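Local coordinates for peptide-binding protein (Photobacterium damsela subsp. piscicida, PDB 6SQX) that probably acts as a cysteine-type endopeptidase of the NlpC/P60 family that cleaves the peptidoglycan of potentially competing bacteria, at residues L367-E372 with K409-F414; F380-S385 with G397-T402. One frame throughout, in Å; residues are numbered along the deposited sequence.

Contact 1: residues L367-E372 with K409-F414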
ATOM      1  N   LEU A 367      17.627 -18.664  10.837  1.00 33.90           N
ATOM      2  CA  LEU A 367      17.743 -17.218  10.992  1.00 33.78           C
ATOM      3  C   LEU A 367      16.488 -16.633  11.622  1.00 32.74           C
ATOM      4  O   LEU A 367      16.572 -15.893  12.611  1.00 34.00           O
ATOM      5  CB  LEU A 367      18.038 -16.542   9.652  1.00 35.66           C
ATOM      6  CG  LEU A 367      17.935 -15.002   9.715  1.00 39.64           C
ATOM      7  CD1 LEU A 367      18.888 -14.357  10.757  1.00 42.11           C
ATOM      8  CD2 LEU A 367      18.147 -14.360   8.332  1.00 38.66           C
ATOM      9  N   LEU A 368      15.315 -16.935  11.058  1.00 29.69           N
ATOM     10  CA  LEU A 368      14.110 -16.239  11.493  1.00 27.29           C
ATOM     11  C   LEU A 368      13.543 -16.761  12.809  1.00 29.08           C
ATOM     12  O   LEU A 368      12.811 -16.026  13.491  1.00 28.89           O
ATOM     13  CB  LEU A 368      13.033 -16.276  10.395  1.00 26.74           C
ATOM     14  CG  LEU A 368      13.085 -15.203   9.314  1.00 27.49           C
ATOM     15  CD1 LEU A 368      14.303 -15.377   8.410  1.00 28.83           C
ATOM     16  CD2 LEU A 368      11.795 -15.267   8.501  1.00 29.51           C
ATOM     17  N   VAL A 369      13.841 -18.000  13.177  1.00 30.92           N
ATOM     18  CA  VAL A 369      13.292 -18.603  14.376  1.00 35.57           C
ATOM     19  C   VAL A 369      14.270 -18.519  15.528  1.00 39.64           C
ATOM     20  O   VAL A 369      13.915 -18.085  16.619  1.00 39.60           O
ATOM     21  CB  VAL A 369      12.823 -20.053  14.114  1.00 36.24           C
ATOM     22  CG1 VAL A 369      12.244 -20.672  15.391  1.00 37.76           C
ATOM     23  CG2 VAL A 369      11.799 -20.089  12.980  1.00 36.37           C
ATOM     24  N   GLU A 370      15.522 -18.914  15.294  1.00 43.38           N
ATOM     25  CA  GLU A 370      16.519 -18.946  16.351  1.00 49.37           C
ATOM     26  C   GLU A 370      17.429 -17.730  16.357  1.00 52.98           C
ATOM     27  O   GLU A 370      18.225 -17.587  17.286  1.00 52.72           O
ATOM     28  CB  GLU A 370      17.364 -20.224  16.248  1.00 51.76           C
ATOM     29  CG  GLU A 370      16.551 -21.512  16.107  1.00 54.80           C
ATOM     30  CD  GLU A 370      15.720 -21.845  17.346  1.00 56.75           C
ATOM     31  OE1 GLU A 370      15.888 -21.172  18.396  1.00 56.71           O
ATOM     32  OE2 GLU A 370      14.896 -22.789  17.261  1.00 58.15           O
ATOM     33  N   GLN A 371      17.300 -16.840  15.374  1.00 57.60           N
ATOM     34  CA  GLN A 371      18.258 -15.761  15.139  1.00 64.46           C
ATOM     35  C   GLN A 371      19.694 -16.281  15.142  1.00 68.11           C
ATOM     36  O   GLN A 371      20.564 -15.782  15.858  1.00 68.53           O
ATOM     37  CB  GLN A 371      18.095 -14.596  16.109  1.00 67.62           C
ATOM     38  CG  GLN A 371      16.776 -14.478  16.814  1.00 70.98           C
ATOM     39  CD  GLN A 371      16.954 -13.760  18.134  1.00 74.52           C
ATOM     40  OE1 GLN A 371      17.990 -13.906  18.793  1.00 76.29           O
ATOM     41  NE2 GLN A 371      15.964 -12.967  18.524  1.00 75.42           N
ATOM     42  N   GLU A 372      19.933 -17.311  14.334  1.00 71.14           N
ATOM     43  CA  GLU A 372      21.254 -17.902  14.180  1.00 75.33           C
ATOM     44  C   GLU A 372      22.042 -17.262  13.048  1.00 74.76           C
ATOM     45  O   GLU A 372      23.018 -17.852  12.567  1.00 74.79           O
ATOM     46  CB  GLU A 372      21.129 -19.407  13.923  1.00 79.72           C
ATOM     47  CG  GLU A 372      21.853 -20.291  14.922  1.00 83.57           C
ATOM     48  CD  GLU A 372      21.110 -20.410  16.240  1.00 86.85           C
ATOM     49  OE1 GLU A 372      21.014 -19.397  16.969  1.00 88.00           O
ATOM     50  OE2 GLU A 372      20.610 -21.519  16.539  1.00 87.87           O
ATOM     51  N   LYS A 409       8.222 -23.510  18.353  1.00 33.51           N
ATOM     52  CA  LYS A 409       8.512 -22.097  18.140  1.00 30.77           C
ATOM     53  C   LYS A 409       8.491 -21.814  16.643  1.00 30.03           C
ATOM     54  O   LYS A 409       9.243 -22.434  15.881  1.00 31.73           O
ATOM     55  CB  LYS A 409       9.881 -21.790  18.740  1.00 33.66           C
ATOM     56  CG  LYS A 409      10.288 -20.346  18.723  1.00 37.63           C
ATOM     57  CD  LYS A 409      11.691 -20.222  19.290  1.00 42.36           C
ATOM     58  CE  LYS A 409      12.103 -18.785  19.491  1.00 44.41           C
ATOM     59  NZ  LYS A 409      13.511 -18.762  19.995  1.00 46.10           N
ATOM     60  N   VAL A 410       7.630 -20.893  16.217  1.00 28.40           N
ATOM     61  CA  VAL A 410       7.497 -20.531  14.811  1.00 26.40           C
ATOM     62  C   VAL A 410       7.695 -19.031  14.645  1.00 23.49           C
ATOM     63  O   VAL A 410       7.340 -18.240  15.527  1.00 24.66           O
ATOM     64  CB  VAL A 410       6.154 -20.994  14.187  1.00 27.47           C
ATOM     65  CG1 VAL A 410       5.956 -22.517  14.392  1.00 28.69           C
ATOM     66  CG2 VAL A 410       4.964 -20.196  14.713  1.00 27.11           C
ATOM     67  N   ALA A 411       8.308 -18.645  13.532  1.00 22.41           N
ATOM     68  CA  ALA A 411       8.403 -17.237  13.167  1.00 22.99           C
ATOM     69  C   ALA A 411       7.059 -16.733  12.620  1.00 23.53           C
ATOM     70  O   ALA A 411       6.328 -17.471  11.952  1.00 23.83           O
ATOM     71  CB  ALA A 411       9.505 -17.057  12.128  1.00 24.16           C
ATOM     72  N   ILE A 412       6.748 -15.448  12.880  1.00 22.08           N
ATOM     73  CA  ILE A 412       5.445 -14.868  12.539  1.00 21.32           C
ATOM     74  C   ILE A 412       5.598 -13.519  11.839  1.00 20.69           C
ATOM     75  O   ILE A 412       6.641 -12.856  11.924  1.00 21.24           O
ATOM     76  CB  ILE A 412       4.521 -14.713  13.773  1.00 22.72           C
ATOM     77  CG1 ILE A 412       5.223 -13.816  14.809  1.00 24.38           C
ATOM     78  CG2 ILE A 412       4.212 -16.082  14.413  1.00 22.38           C
ATOM     79  CD1 ILE A 412       4.301 -13.193  15.808  1.00 27.30           C
ATOM     80  N   MET A 413       4.535 -13.117  11.137  1.00 19.54           N
ATOM     81  CA  MET A 413       4.547 -11.828  10.457  1.00 18.30           C
ATOM     82  C   MET A 413       3.142 -11.232  10.407  1.00 18.14           C
ATOM     83  O   MET A 413       2.131 -11.944  10.378  1.00 18.50           O
ATOM     84  CB  MET A 413       5.128 -11.964   9.024  1.00 18.70           C
ATOM     85  CG  MET A 413       4.360 -13.053   8.200  1.00 19.67           C
ATOM     86  SD  MET A 413       4.913 -12.970   6.474  1.00 20.54           S
ATOM     87  CE  MET A 413       4.051 -14.359   5.771  1.00 20.31           C
ATOM     88  N   PHE A 414       3.098  -9.907  10.350  1.00 17.91           N
ATOM     89  CA  PHE A 414       1.867  -9.161  10.100  1.00 17.68           C
ATOM     90  C   PHE A 414       1.782  -8.964   8.593  1.00 16.75           C
ATOM     91  O   PHE A 414       2.758  -8.478   7.981  1.00 17.24           O
ATOM     92  CB  PHE A 414       1.969  -7.808  10.801  1.00 18.48           C
ATOM     93  CG  PHE A 414       0.860  -6.856  10.476  1.00 18.03           C
ATOM     94  CD1 PHE A 414      -0.456  -7.135  10.840  1.00 18.55           C
ATOM     95  CD2 PHE A 414       1.139  -5.615   9.907  1.00 19.39           C
ATOM     96  CE1 PHE A 414      -1.483  -6.206  10.583  1.00 18.54           C
ATOM     97  CE2 PHE A 414       0.126  -4.695   9.663  1.00 19.99           C
ATOM     98  CZ  PHE A 414      -1.189  -4.982  10.014  1.00 18.88           C
TER
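Val369 sets its two methyls against the strand at different points. CG1 meets Lys409, lying 3.5 Å from Lys409 O and 3.9 Å from Lys409 CG, while CG2 sits 3.9 Å from Ala411 CB. The split follows from chi1 of -180°, which puts CG1 anti to the backbone N and CG2 anti to the carbonyl carbon. Leu368 also reaches Ala411: the CB atoms of Leu368 and Ala411 are 4.0 Å apart, and so small a side chain lets the helix backbone come close, with Leu368 O 3.7 Å from Ala411 CB. Lys409, extended throughout, runs past Val369 in the opposite direction and carries its ammonium toward Glu370. There Lys409 NZ makes a long salt bridge of 3.7 Å to Glu370 OE1; the Glu370 side chain bends at chi2 (-66°), which brings OE1 toward the lysine. A lysine suits this exposed position, since its methylenes cover the valine and its charge stays outside. Farther out, Leu368 O accepts a hydrogen bond from Tyr399 OH on the adjoining strand, and Ala411 is paired through its backbone with Ile442. This is helix-on-sheet packing, the C-terminal part of helix 361-370 lying against strand 408-415 within the papain-like NlpC/P60 fold.

Contact 2: residues F380-S385 with G397-T402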
ATOM      1  N   PHE A 380       9.125  -6.190  14.244  1.00 21.62           N
ATOM      2  CA  PHE A 380       8.396  -4.962  13.947  1.00 21.03           C
ATOM      3  C   PHE A 380       9.179  -4.001  13.067  1.00 20.98           C
ATOM      4  O   PHE A 380       8.626  -2.941  12.705  1.00 22.78           O
ATOM      5  CB  PHE A 380       7.864  -4.225  15.191  1.00 21.63           C
ATOM      6  CG  PHE A 380       6.898  -5.055  16.011  1.00 22.65           C
ATOM      7  CD1 PHE A 380       5.522  -5.045  15.748  1.00 22.70           C
ATOM      8  CD2 PHE A 380       7.357  -5.850  17.044  1.00 25.07           C
ATOM      9  CE1 PHE A 380       4.638  -5.823  16.496  1.00 24.44           C
ATOM     10  CE2 PHE A 380       6.479  -6.624  17.796  1.00 25.49           C
ATOM     11  CZ  PHE A 380       5.117  -6.602  17.528  1.00 25.32           C
ATOM     12  N   MET A 381      10.424  -4.339  12.675  1.00 21.53           N
ATOM     13  CA  MET A 381      11.256  -3.441  11.888  1.00 21.87           C
ATOM     14  C   MET A 381      11.957  -4.162  10.745  1.00 22.41           C
ATOM     15  O   MET A 381      12.946  -3.634  10.220  1.00 24.06           O
ATOM     16  CB  MET A 381      12.276  -2.715  12.798  1.00 25.11           C
ATOM     17  CG  MET A 381      11.633  -1.638  13.642  1.00 27.37           C
ATOM     18  SD  MET A 381      11.041  -0.234  12.642  1.00 29.25           S
ATOM     19  CE  MET A 381       9.752   0.370  13.712  1.00 31.16           C
ATOM     20  N   THR A 382      11.509  -5.353  10.367  1.00 20.85           N
ATOM     21  CA  THR A 382      12.125  -6.111   9.283  1.00 20.71           C
ATOM     22  C   THR A 382      11.036  -6.583   8.353  1.00 20.55           C
ATOM     23  O   THR A 382      10.040  -7.134   8.819  1.00 21.08           O
ATOM     24  CB  THR A 382      12.831  -7.346   9.848  1.00 24.25           C
ATOM     25  OG1 THR A 382      13.735  -6.943  10.887  1.00 26.38           O
ATOM     26  CG2 THR A 382      13.613  -8.077   8.745  1.00 25.47           C
ATOM     27  N   LEU A 383      11.207  -6.393   7.057  1.00 20.55           N
ATOM     28  CA  LEU A 383      10.278  -6.899   6.067  1.00 20.73           C
ATOM     29  C   LEU A 383      10.784  -8.248   5.576  1.00 20.73           C
ATOM     30  O   LEU A 383      11.972  -8.400   5.277  1.00 22.54           O
ATOM     31  CB  LEU A 383      10.209  -5.936   4.878  1.00 20.86           C
ATOM     32  CG  LEU A 383       9.942  -4.459   5.178  1.00 21.64           C
ATOM     33  CD1 LEU A 383       9.804  -3.637   3.910  1.00 23.88           C
ATOM     34  CD2 LEU A 383       8.654  -4.323   6.032  1.00 23.75           C
ATOM     35  N   VAL A 384       9.902  -9.229   5.485  1.00 19.84           N
ATOM     36  CA  VAL A 384      10.209 -10.514   4.864  0.71 19.28           C
ATOM     37  C   VAL A 384       9.461 -10.577   3.545  1.00 19.35           C
ATOM     38  O   VAL A 384       8.238 -10.393   3.520  1.00 19.72           O
ATOM     39  CB  VAL A 384       9.809 -11.701   5.763  0.71 19.84           C
ATOM     40  CG1 VAL A 384      10.442 -13.004   5.221  0.71 21.96           C
ATOM     41  CG2 VAL A 384      10.254 -11.453   7.201  0.71 20.53           C
ATOM     42  N   SER A 385      10.181 -10.842   2.449  1.00 19.92           N
ATOM     43  CA  SER A 385       9.563 -10.875   1.144  1.00 20.33           C
ATOM     44  C   SER A 385       9.837 -12.217   0.476  1.00 20.34           C
ATOM     45  O   SER A 385      10.796 -12.911   0.806  1.00 21.18           O
ATOM     46  CB  SER A 385      10.022  -9.691   0.277  1.00 20.37           C
ATOM     47  OG  SER A 385      11.449  -9.649   0.152  1.00 21.70           O
ATOM     48  N   GLY A 397       5.663  -9.238   4.115  1.00 17.57           N
ATOM     49  CA  GLY A 397       5.044  -9.021   5.418  1.00 16.99           C
ATOM     50  C   GLY A 397       6.036  -8.428   6.398  1.00 18.25           C
ATOM     51  O   GLY A 397       7.236  -8.289   6.103  1.00 19.77           O
ATOM     52  N   LEU A 398       5.540  -8.050   7.572  1.00 17.52           N
ATOM     53  CA  LEU A 398       6.347  -7.428   8.619  1.00 17.98           C
ATOM     54  C   LEU A 398       6.701  -8.484   9.663  1.00 17.74           C
ATOM     55  O   LEU A 398       5.826  -8.953  10.392  1.00 18.54           O
ATOM     56  CB  LEU A 398       5.585  -6.265   9.268  1.00 18.56           C
ATOM     57  CG  LEU A 398       6.311  -5.578  10.434  1.00 18.54           C
ATOM     58  CD1 LEU A 398       7.591  -4.930   9.910  1.00 18.60           C
ATOM     59  CD2 LEU A 398       5.386  -4.572  11.120  1.00 18.80           C
ATOM     60  N   TYR A 399       7.969  -8.881   9.730  1.00 19.33           N
ATOM     61  CA  TYR A 399       8.421  -9.844  10.733  1.00 20.11           C
ATOM     62  C   TYR A 399       8.081  -9.362  12.136  1.00 19.74           C
ATOM     63  O   TYR A 399       8.341  -8.208  12.481  1.00 21.51           O
ATOM     64  CB  TYR A 399       9.940  -9.949  10.608  1.00 21.58           C
ATOM     65  CG  TYR A 399      10.611 -10.888  11.586  1.00 22.63           C
ATOM     66  CD1 TYR A 399      10.388 -12.264  11.532  1.00 24.49           C
ATOM     67  CD2 TYR A 399      11.519 -10.410  12.532  1.00 23.28           C
ATOM     68  CE1 TYR A 399      11.039 -13.140  12.423  1.00 25.05           C
ATOM     69  CE2 TYR A 399      12.177 -11.267  13.409  1.00 24.33           C
ATOM     70  CZ  TYR A 399      11.941 -12.629  13.356  1.00 25.59           C
ATOM     71  OH  TYR A 399      12.611 -13.444  14.237  1.00 28.25           O
ATOM     72  N   MET A 400       7.494 -10.257  12.949  1.00 20.31           N
ATOM     73  CA  MET A 400       7.095  -9.914  14.315  1.00 21.40           C
ATOM     74  C   MET A 400       7.801 -10.764  15.364  1.00 22.71           C
ATOM     75  O   MET A 400       7.441 -10.697  16.530  1.00 25.54           O
ATOM     76  CB  MET A 400       5.575 -10.019  14.500  1.00 21.51           C
ATOM     77  CG  MET A 400       4.844  -8.811  13.925  1.00 21.56           C
ATOM     78  SD  MET A 400       3.038  -9.036  14.041  1.00 23.08           S
ATOM     79  CE  MET A 400       2.796  -9.252  15.829  1.00 21.68           C
ATOM     80  N   GLY A 401       8.826 -11.531  14.995  1.00 23.64           N
ATOM     81  CA  GLY A 401       9.457 -12.404  15.970  1.00 25.59           C
ATOM     82  C   GLY A 401       8.926 -13.827  15.913  1.00 25.38           C
ATOM     83  O   GLY A 401       8.701 -14.366  14.815  1.00 24.88           O
ATOM     84  N   THR A 402       8.719 -14.447  17.084  1.00 25.14           N
ATOM     85  CA  THR A 402       8.295 -15.845  17.157  1.00 25.36           C
ATOM     86  C   THR A 402       7.134 -16.013  18.135  1.00 27.12           C
ATOM     87  O   THR A 402       6.818 -15.116  18.931  1.00 29.06           O
ATOM     88  CB  THR A 402       9.465 -16.758  17.595  1.00 27.10           C
ATOM     89  OG1 THR A 402       9.928 -16.369  18.892  1.00 29.81           O
ATOM     90  CG2 THR A 402      10.630 -16.676  16.611  1.00 28.30           C
TER
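Met400 and Phe380 meet because each sends CG anti to its own carbonyl carbon, and the methionine then bends at chi3 (59°), which leaves its methyl at the CE1-CZ rim of the ring. Met400 CG lies over one face of the ring, displaced toward the rim, 4.3 Å from the centroid of Phe380. Met400 CE is 3.9 Å from both CE1 and CZ of Phe380, and the sulfur stands obliquely, completing a Met-aromatic contact. Methionine suits this place because its flexible, unbranched chain can reach that side of the ring.

Leu398 packs against the backbone at the entry to the first strand. Its CD1 is 3.5 Å from Thr382 O and also touches Phe380 O, a buried carbonyl with no polar partner in the model; the same methyl meets Leu383 CD2 at 4.1 Å. With Tyr399, Val384 brings up CG2, 3.7 Å from Tyr399 CB, and the ring passes on beyond it, its hydroxyl leading away toward Leu368 of helix 361-370.

The backbones are antiparallel. Val384 and Gly397 form a hydrogen-bonded pair, each amide giving to the other's carbonyl. Toward the entry loop at 380-381, Tyr399 N donates to Thr382 O at 2.9 Å, a somewhat bent bond (144° at the hydrogen), while Phe380 N reaches Tyr399 O at 2.8 Å in the carbonyl plane, tying the loop residue to the strand. The segment axes stand at 121°, so the pairing is strongly twisted. Gly401, with positive phi, has backbone angles that call for glycine.

Strands 382-387 and 395-405 form a hairpin in a six-stranded antiparallel sheet, flanked by strands 467-472 and 408-415. Leu383 and Leu398 face helix 326-334 through Leu328, whereas Thr382 and Val384 lean on side chains of strand 467-472.

Overall arrangement
Both contacts involve one antiparallel sheet of the NlpC/P60 region, and contact 2 is nested in the chain between the segments of contact 1. Their centres are about 9 Å apart. Contact 2 is a fully buried strand pairing, held by backbone hydrogen bonds and hydrophobic side chains. Contact 1 is only partly buried: a helix end rests on strand 408-415 through aliphatic side chains, with a long salt bridge at its solvent-exposed side. The two are joined directly. Tyr399 of contact 2 bridges strand 395-405 to helix 361-370 through Leu368, and Leu398 N, 2.8 Å from Phe414 O, links the neighbouring strands 395-405 and 408-415.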